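PDB 6RIW: ORF10 from Moritella marina, which forms the ketosynthase-chain length factor part of a polyunsaturated fatty acid synthase and probably takes part in condensing acyl units on acyl carrier protein. Local coordinates for residues Y76-D81 and A176-Q181; Q559-A564 and I689-D694; V576-A581 and R648-W653. All coordinates share one frame; numbering follows the deposited sequence.

Contact 1 (Y76-D81 and A176-Q181); sequences YQLDND and AALIAQ
L78 meets L178 and Q181 where the loop before helix 80-84 packs against helix 174-183, in the first ketosynthase half of this thiolase-like didomain. D79 follows as the N-cap of helix 80-84, its OD2 bonded to Y82 N.

Apolar contact comes first. The two leucines touch methyl to methyl, L78 CD1 lying 3.5 Å from L178 CD1. This is tighter than usual for two carbons. L178 reaches over because its CG stands opposite the backbone N (chi1 174°), which carries the branch toward the loop. L83 touches both leucines from helix 80-84, and L94 of helix 88-104 also covers L178.

The long side chain of Q181 runs across L78 at about a right angle. L78 CD2 sits 3.8 Å from Q181 CD and equally near its NE2, while Q181 CG approaches both leucine methyls. Q77 CB packs 3.6 Å from Q181 O, at the backbone. Q181 OE1 also has a weak hydrogen bond to N875 ND2, which belongs to the second half. Shortened to an alanine here, the residue would probably leave L78 CD2 without its amide cover and N875 without this weak bond.

The polar link lies at the exposed Q77. One water joins the segments, donating to Q77 OE1 at 3.0 Å and to the backbone Q181 O at 2.6 Å.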
loop_
_atom_site.group_PDB
_atom_site.type_symbol
_atom_site.label_atom_id
_atom_site.label_comp_id
_atom_site.label_asym_id
_atom_site.label_seq_id
_atom_site.Cartn_x
_atom_site.Cartn_y
_atom_site.Cartn_z
ATOM N N TYR A 76 -15.672 -8.481 -18.421
ATOM C CA TYR A 76 -14.238 -8.513 -18.160
ATOM C C TYR A 76 -13.645 -9.843 -18.626
ATOM O O TYR A 76 -14.356 -10.767 -19.033
ATOM C CB TYR A 76 -13.954 -8.308 -16.662
ATOM C CG TYR A 76 -14.385 -6.966 -16.146
ATOM C CD1 TYR A 76 -13.518 -5.889 -16.179
ATOM C CD2 TYR A 76 -15.668 -6.764 -15.666
ATOM C CE1 TYR A 76 -13.910 -4.649 -15.730
ATOM C CE2 TYR A 76 -16.069 -5.528 -15.211
ATOM C CZ TYR A 76 -15.184 -4.480 -15.244
ATOM O OH TYR A 76 -15.582 -3.252 -14.803
ATOM N N GLN A 77 -12.319 -9.950 -18.531
ATOM C CA GLN A 77 -11.669 -11.202 -18.906
ATOM C C GLN A 77 -11.664 -12.217 -17.762
ATOM O O GLN A 77 -11.179 -13.344 -17.936
ATOM C CB GLN A 77 -10.257 -10.919 -19.430
ATOM C CG GLN A 77 -10.313 -10.012 -20.682
ATOM C CD GLN A 77 -9.057 -10.028 -21.520
ATOM O OE1 GLN A 77 -8.152 -10.841 -21.321
ATOM N NE2 GLN A 77 -8.995 -9.115 -22.478
ATOM N N LEU A 78 -12.214 -11.848 -16.615
ATOM C CA LEU A 78 -12.433 -12.741 -15.489
ATOM C C LEU A 78 -13.926 -12.921 -15.273
ATOM O O LEU A 78 -14.721 -12.018 -15.535
ATOM C CB LEU A 78 -11.786 -12.192 -14.213
ATOM C CG LEU A 78 -10.261 -12.302 -14.228
ATOM C CD1 LEU A 78 -9.677 -11.566 -13.045
ATOM C CD2 LEU A 78 -9.791 -13.767 -14.253
ATOM N N ASP A 79 -14.283 -14.098 -14.769
ATOM C CA ASP A 79 -15.672 -14.520 -14.651
ATOM C C ASP A 79 -16.488 -13.591 -13.751
ATOM O O ASP A 79 -16.027 -13.130 -12.700
ATOM C CB ASP A 79 -15.698 -15.966 -14.127
ATOM C CG ASP A 79 -17.014 -16.345 -13.472
ATOM O OD1 ASP A 79 -18.014 -16.529 -14.196
ATOM O OD2 ASP A 79 -17.042 -16.482 -12.228
ATOM N N ASN A 80 -17.723 -13.335 -14.182
ATOM C CA ASN A 80 -18.661 -12.468 -13.467
ATOM C C ASN A 80 -18.805 -12.859 -11.992
ATOM O O ASN A 80 -18.724 -12.009 -11.097
ATOM C CB ASN A 80 -20.012 -12.539 -14.198
ATOM C CG ASN A 80 -21.129 -11.815 -13.471
ATOM O OD1 ASN A 80 -21.710 -12.321 -12.501
ATOM N ND2 ASN A 80 -21.460 -10.631 -13.960
ATOM N N ASP A 81 -19.016 -14.147 -11.718
ATOM C CA ASP A 81 -19.257 -14.582 -10.342
ATOM C C ASP A 81 -18.042 -14.353 -9.442
ATOM O O ASP A 81 -18.195 -14.000 -8.265
ATOM C CB ASP A 81 -19.658 -16.053 -10.325
ATOM C CG ASP A 81 -20.958 -16.297 -11.068
ATOM O OD1 ASP A 81 -20.923 -16.973 -12.121
ATOM O OD2 ASP A 81 -22.006 -15.794 -10.603
ATOM N N ALA A 176 -4.133 -4.103 -8.297
ATOM C CA ALA A 176 -3.498 -3.696 -9.547
ATOM C C ALA A 176 -3.310 -4.886 -10.489
ATOM O O ALA A 176 -3.508 -4.763 -11.701
ATOM C CB ALA A 176 -2.157 -3.022 -9.266
ATOM N N ALA A 177 -2.920 -6.044 -9.954
ATOM C CA ALA A 177 -2.792 -7.231 -10.795
ATOM C C ALA A 177 -4.151 -7.702 -11.295
ATOM O O ALA A 177 -4.255 -8.240 -12.399
ATOM C CB ALA A 177 -2.087 -8.353 -10.018
ATOM N N LEU A 178 -5.198 -7.522 -10.493
ATOM C CA LEU A 178 -6.525 -7.926 -10.926
ATOM C C LEU A 178 -7.009 -7.053 -12.072
ATOM O O LEU A 178 -7.607 -7.554 -13.034
ATOM C CB LEU A 178 -7.494 -7.843 -9.757
ATOM C CG LEU A 178 -8.953 -8.103 -10.117
ATOM C CD1 LEU A 178 -9.151 -9.577 -10.260
ATOM C CD2 LEU A 178 -9.859 -7.583 -9.017
ATOM N N ILE A 179 -6.770 -5.746 -11.971
ATOM C CA ILE A 179 -7.063 -4.842 -13.078
ATOM C C ILE A 179 -6.332 -5.292 -14.338
ATOM O O ILE A 179 -6.917 -5.354 -15.425
ATOM C CB ILE A 179 -6.708 -3.397 -12.688
ATOM C CG1 ILE A 179 -7.811 -2.847 -11.771
ATOM C CG2 ILE A 179 -6.486 -2.518 -13.935
ATOM C CD1 ILE A 179 -7.385 -1.638 -10.974
ATOM N N ALA A 180 -5.042 -5.630 -14.209
ATOM C CA ALA A 180 -4.278 -6.042 -15.385
ATOM C C ALA A 180 -4.885 -7.291 -16.011
ATOM O O ALA A 180 -5.059 -7.362 -17.238
ATOM C CB ALA A 180 -2.806 -6.277 -15.015
ATOM N N GLN A 181 -5.263 -8.270 -15.183
ATOM C CA GLN A 181 -5.805 -9.498 -15.751
ATOM C C GLN A 181 -7.200 -9.277 -16.318
ATOM O O GLN A 181 -7.493 -9.737 -17.428
ATOM C CB GLN A 181 -5.811 -10.642 -14.726
ATOM C CG GLN A 181 -6.281 -11.965 -15.358
ATOM C CD GLN A 181 -6.053 -13.190 -14.479
ATOM O OE1 GLN A 181 -5.835 -13.094 -13.263
ATOM N NE2 GLN A 181 -6.090 -14.353 -15.104
HETATM O O HOH W 1 -6.298 -11.362 -19.038
#

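Contact 2 (Q559-A564 and I689-D694); sequences QVADNA and IIAAVD
A561 of the helical segment 559-564 and A691 of the strand segment 689-694 bring their backbones to 5.9 Å between CA atoms. No hydrogen bond crosses. The helix lies over the strand face formed by I689, A691 and V693, while I690 and A692 point to the other face.

The contact rests on one small side chain. A561 CB lies 4.2 Å from I689 CG2 and 4.3 Å from A691 CB, so a single methyl serves two successive residues of that face. I689 presents CG2 because this branch stands anti to the backbone N, while CG1 lies beside that N (chi1 -59°). With alanine on both sides, little more than two methyl groups separates the two backbones. V560 and A564 also point down to the strands and touch A747 of the neighbouring strand 741-752.

D562 points away from the strand, forms salt bridges with R539 and K566 and accepts a bond from W653 NE1. N563 ND2 bonds to D475.

All three touching residues are buried. A helix laid on a strand face through small apolar residues is typical of the layered alpha-beta-alpha-beta-alpha thiolase fold, here in the second, ketosynthase-like half, probably the chain length factor.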
loop_
_atom_site.group_PDB
_atom_site.type_symbol
_atom_site.label_atom_id
_atom_site.label_comp_id
_atom_site.label_asym_id
_atom_site.label_seq_id
_atom_site.Cartn_x
_atom_site.Cartn_y
_atom_site.Cartn_z
ATOM N N GLN A 559 14.898 -0.617 10.960
ATOM C CA GLN A 559 16.209 -1.089 11.396
ATOM C C GLN A 559 17.028 -1.641 10.230
ATOM O O GLN A 559 18.213 -1.316 10.096
ATOM C CB GLN A 559 16.054 -2.146 12.484
ATOM C CG GLN A 559 17.349 -2.589 13.094
ATOM C CD GLN A 559 17.142 -3.199 14.465
ATOM O OE1 GLN A 559 16.621 -4.308 14.585
ATOM N NE2 GLN A 559 17.528 -2.461 15.509
ATOM N N VAL A 560 16.429 -2.489 9.378
ATOM C CA VAL A 560 17.231 -3.065 8.295
ATOM C C VAL A 560 17.582 -2.001 7.262
ATOM O O VAL A 560 18.683 -2.019 6.696
ATOM C CB VAL A 560 16.550 -4.289 7.642
ATOM C CG1 VAL A 560 16.396 -5.436 8.644
ATOM C CG2 VAL A 560 15.182 -3.933 6.980
ATOM N N ALA A 561 16.667 -1.063 6.998
ATOM C CA ALA A 561 16.947 -0.011 6.020
ATOM C C ALA A 561 18.074 0.891 6.504
ATOM O O ALA A 561 18.979 1.242 5.734
ATOM C CB ALA A 561 15.698 0.842 5.750
ATOM N N ASP A 562 18.031 1.266 7.781
ATOM C CA ASP A 562 19.094 2.075 8.380
ATOM C C ASP A 562 20.442 1.373 8.270
ATOM O O ASP A 562 21.446 1.989 7.894
ATOM C CB ASP A 562 18.754 2.354 9.846
ATOM C CG ASP A 562 19.671 3.403 10.481
ATOM O OD1 ASP A 562 19.872 4.481 9.888
ATOM O OD2 ASP A 562 20.169 3.137 11.594
ATOM N N ASN A 563 20.481 0.078 8.592
ATOM C CA ASN A 563 21.732 -0.673 8.535
ATOM C C ASN A 563 22.237 -0.803 7.101
ATOM O O ASN A 563 23.440 -0.645 6.843
ATOM C CB ASN A 563 21.549 -2.056 9.170
ATOM C CG ASN A 563 21.430 -1.987 10.676
ATOM O OD1 ASN A 563 21.851 -1.010 11.292
ATOM N ND2 ASN A 563 20.861 -3.021 11.277
ATOM N N ALA A 564 21.333 -1.065 6.146
ATOM C CA ALA A 564 21.751 -1.146 4.751
ATOM C C ALA A 564 22.300 0.200 4.259
ATOM O O ALA A 564 23.282 0.241 3.505
ATOM C CB ALA A 564 20.576 -1.624 3.877
ATOM N N ILE A 689 17.132 3.018 -1.764
ATOM C CA ILE A 689 17.026 1.982 -0.744
ATOM C C ILE A 689 15.803 1.164 -1.103
ATOM O O ILE A 689 14.710 1.722 -1.255
ATOM C CB ILE A 689 16.871 2.587 0.659
ATOM C CG1 ILE A 689 18.067 3.475 1.001
ATOM C CG2 ILE A 689 16.689 1.484 1.685
ATOM C CD1 ILE A 689 18.021 4.047 2.408
ATOM N N ILE A 690 15.969 -0.149 -1.254
ATOM C CA ILE A 690 14.812 -1.034 -1.410
ATOM C C ILE A 690 14.718 -1.868 -0.145
ATOM O O ILE A 690 15.589 -2.698 0.116
ATOM C CB ILE A 690 14.907 -1.934 -2.643
ATOM C CG1 ILE A 690 15.105 -1.075 -3.902
ATOM C CG2 ILE A 690 13.606 -2.784 -2.730
ATOM C CD1 ILE A 690 15.258 -1.895 -5.184
ATOM N N ALA A 691 13.687 -1.628 0.656
ATOM C CA ALA A 691 13.472 -2.415 1.862
ATOM C C ALA A 691 12.243 -3.289 1.663
ATOM O O ALA A 691 11.409 -3.061 0.772
ATOM C CB ALA A 691 13.312 -1.516 3.099
ATOM N N ALA A 692 12.146 -4.327 2.469
ATOM C CA ALA A 692 11.030 -5.245 2.317
ATOM C C ALA A 692 10.699 -5.776 3.693
ATOM O O ALA A 692 11.607 -6.053 4.471
ATOM C CB ALA A 692 11.372 -6.410 1.386
ATOM N N VAL A 693 9.414 -5.958 3.983
ATOM C CA VAL A 693 9.036 -6.505 5.281
ATOM C C VAL A 693 7.735 -7.272 5.121
ATOM O O VAL A 693 6.805 -6.821 4.439
ATOM C CB VAL A 693 8.913 -5.408 6.361
ATOM C CG1 VAL A 693 7.941 -4.308 5.937
ATOM C CG2 VAL A 693 8.493 -6.007 7.704
ATOM N N ASP A 694 7.686 -8.450 5.726
ATOM C CA ASP A 694 6.424 -9.166 5.879
ATOM C C ASP A 694 6.541 -9.961 7.167
ATOM O O ASP A 694 7.336 -10.907 7.262
ATOM C CB ASP A 694 6.126 -10.080 4.687
ATOM C CG ASP A 694 4.648 -10.463 4.610
ATOM O OD1 ASP A 694 3.952 -10.332 5.657
ATOM O OD2 ASP A 694 4.175 -10.866 3.520
#

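Contact 3 (V576-A581 and R648-W653); sequences VAVLVA and RISALW
V578 in the strand segment 576-581 stands across from S650 in the helical segment 648-653, their CA atoms 7.2 Å apart, and no direct hydrogen bond joins the two backbones.

One branch of V578 does the touching. Its CG1 is anti to the backbone N (chi1 -178°), which leaves CG2 beside that N and aimed at two neighbouring helix residues. CG2 comes 3.9 Å from I649 CG2, where the two side chains cross at about a right angle. The same methyl lies 3.6 Å from S650 OG. I649 turns CG2 to the strand and sends its longer arm elsewhere, and it also touches A561. A577 and L579 point to the other face of the strand, and there L579 meets L675 of helix 668-682.

A water makes the polar link. It accepts from S650 OG at 2.7 Å and donates to V576 O at 2.8 Å, so it spans strand and helix.

The contact is therefore mixed. Two methyl groups make the apolar part. The serine hydroxyl donates to the water, with a weak bond to A646 O as a second option. The water gives the hydroxyl and the strand carbonyl, both on buried residues, a common partner.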
loop_
_atom_site.group_PDB
_atom_site.type_symbol
_atom_site.label_atom_id
_atom_site.label_comp_id
_atom_site.label_asym_id
_atom_site.label_seq_id
_atom_site.Cartn_x
_atom_site.Cartn_y
_atom_site.Cartn_z
ATOM N N VAL A 576 17.823 10.821 -2.317
ATOM C CA VAL A 576 17.800 9.360 -2.269
ATOM C C VAL A 576 16.354 8.931 -2.122
ATOM O O VAL A 576 15.605 9.523 -1.329
ATOM C CB VAL A 576 18.650 8.814 -1.103
ATOM C CG1 VAL A 576 18.389 7.299 -0.829
ATOM C CG2 VAL A 576 20.122 9.031 -1.393
ATOM N N ALA A 577 15.962 7.901 -2.876
ATOM C CA ALA A 577 14.612 7.344 -2.804
ATOM C C ALA A 577 14.554 6.126 -1.879
ATOM O O ALA A 577 15.530 5.389 -1.716
ATOM C CB ALA A 577 14.115 6.956 -4.198
ATOM N N VAL A 578 13.392 5.924 -1.261
ATOM C CA VAL A 578 13.161 4.785 -0.373
ATOM C C VAL A 578 11.915 4.063 -0.877
ATOM O O VAL A 578 10.828 4.655 -0.909
ATOM C CB VAL A 578 12.984 5.218 1.092
ATOM C CG1 VAL A 578 12.794 4.005 2.001
ATOM C CG2 VAL A 578 14.208 6.032 1.596
ATOM N N LEU A 579 12.073 2.813 -1.314
ATOM C CA LEU A 579 10.955 2.007 -1.780
ATOM C C LEU A 579 10.776 0.858 -0.806
ATOM O O LEU A 579 11.742 0.150 -0.507
ATOM C CB LEU A 579 11.214 1.459 -3.193
ATOM C CG LEU A 579 11.660 2.468 -4.256
ATOM C CD1 LEU A 579 11.891 1.732 -5.549
ATOM C CD2 LEU A 579 10.598 3.559 -4.458
ATOM N N VAL A 580 9.565 0.678 -0.282
ATOM C CA VAL A 580 9.333 -0.411 0.666
ATOM C C VAL A 580 8.377 -1.414 0.023
ATOM O O VAL A 580 7.198 -1.114 -0.187
ATOM C CB VAL A 580 8.781 0.104 2.001
ATOM C CG1 VAL A 580 8.530 -1.063 2.958
ATOM C CG2 VAL A 580 9.761 1.116 2.626
ATOM N N ALA A 581 8.881 -2.611 -0.256
ATOM C CA ALA A 581 8.055 -3.716 -0.720
ATOM C C ALA A 581 7.299 -4.315 0.456
ATOM O O ALA A 581 7.905 -4.704 1.457
ATOM C CB ALA A 581 8.928 -4.779 -1.391
ATOM N N ARG A 648 9.813 7.558 7.528
ATOM C CA ARG A 648 10.586 7.658 8.766
ATOM C C ARG A 648 12.079 7.538 8.492
ATOM O O ARG A 648 12.894 8.177 9.181
ATOM C CB ARG A 648 10.155 6.581 9.761
ATOM C CG ARG A 648 8.808 6.847 10.428
ATOM C CD ARG A 648 8.514 5.763 11.453
ATOM N NE ARG A 648 7.088 5.463 11.526
ATOM C CZ ARG A 648 6.217 6.152 12.260
ATOM N NH1 ARG A 648 6.630 7.186 12.997
ATOM N NH2 ARG A 648 4.932 5.809 12.254
ATOM N N ILE A 649 12.448 6.725 7.500
ATOM C CA ILE A 649 13.849 6.624 7.089
ATOM C C ILE A 649 14.291 7.912 6.402
ATOM O O ILE A 649 15.353 8.467 6.718
ATOM C CB ILE A 649 14.050 5.393 6.184
ATOM C CG1 ILE A 649 14.060 4.127 7.035
ATOM C CG2 ILE A 649 15.353 5.521 5.337
ATOM C CD1 ILE A 649 15.213 4.097 8.069
ATOM N N SER A 650 13.468 8.427 5.479
ATOM C CA SER A 650 13.784 9.707 4.830
ATOM C C SER A 650 13.889 10.849 5.829
ATOM O O SER A 650 14.679 11.785 5.624
ATOM C CB SER A 650 12.725 10.068 3.788
ATOM O OG SER A 650 12.611 9.042 2.818
ATOM N N ALA A 651 13.083 10.821 6.891
ATOM C CA ALA A 651 13.191 11.884 7.888
ATOM C C ALA A 651 14.446 11.710 8.737
ATOM O O ALA A 651 15.111 12.697 9.078
ATOM C CB ALA A 651 11.935 11.935 8.765
ATOM N N LEU A 652 14.799 10.466 9.064
ATOM C CA LEU A 652 16.017 10.202 9.829
ATOM C C LEU A 652 17.264 10.631 9.066
ATOM O O LEU A 652 18.212 11.173 9.656
ATOM C CB LEU A 652 16.104 8.715 10.181
ATOM C CG LEU A 652 17.384 8.246 10.884
ATOM C CD1 LEU A 652 17.495 8.899 12.268
ATOM C CD2 LEU A 652 17.444 6.714 11.002
ATOM N N TRP A 653 17.287 10.403 7.758
ATOM C CA TRP A 653 18.461 10.677 6.938
ATOM C C TRP A 653 18.360 11.995 6.184
ATOM O O TRP A 653 19.287 12.339 5.440
ATOM C CB TRP A 653 18.690 9.525 5.948
ATOM C CG TRP A 653 19.249 8.280 6.587
ATOM C CD1 TRP A 653 18.569 7.358 7.344
ATOM C CD2 TRP A 653 20.604 7.831 6.539
ATOM N NE1 TRP A 653 19.421 6.363 7.760
ATOM C CE2 TRP A 653 20.677 6.629 7.279
ATOM C CE3 TRP A 653 21.768 8.320 5.925
ATOM C CZ2 TRP A 653 21.865 5.911 7.424
ATOM C CZ3 TRP A 653 22.946 7.613 6.079
ATOM C CH2 TRP A 653 22.985 6.417 6.811
HETATM O O HOH W 2 13.402 9.791 0.350
#

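Contacts 2 and 3 belong to the second, ketosynthase-like half, probably the chain length factor, and are fully buried. Their centres are 9 Å apart. Their strands are neighbours: 576-581 pairs in parallel with 687-694, and A691 O lies 2.8 Å from A581 N, a probable hydrogen bond. Their helices also meet, with D562 against L652. Contact 2 is purely apolar, while contact 3 adds a bridging water. Contact 1 lies in the first half, across the chain's centre and about 33 Å, centre to centre, from either of the others. It joins a loop to a helix and is only partly buried, pairing a leucine core with glutamines and a water at its exposed side.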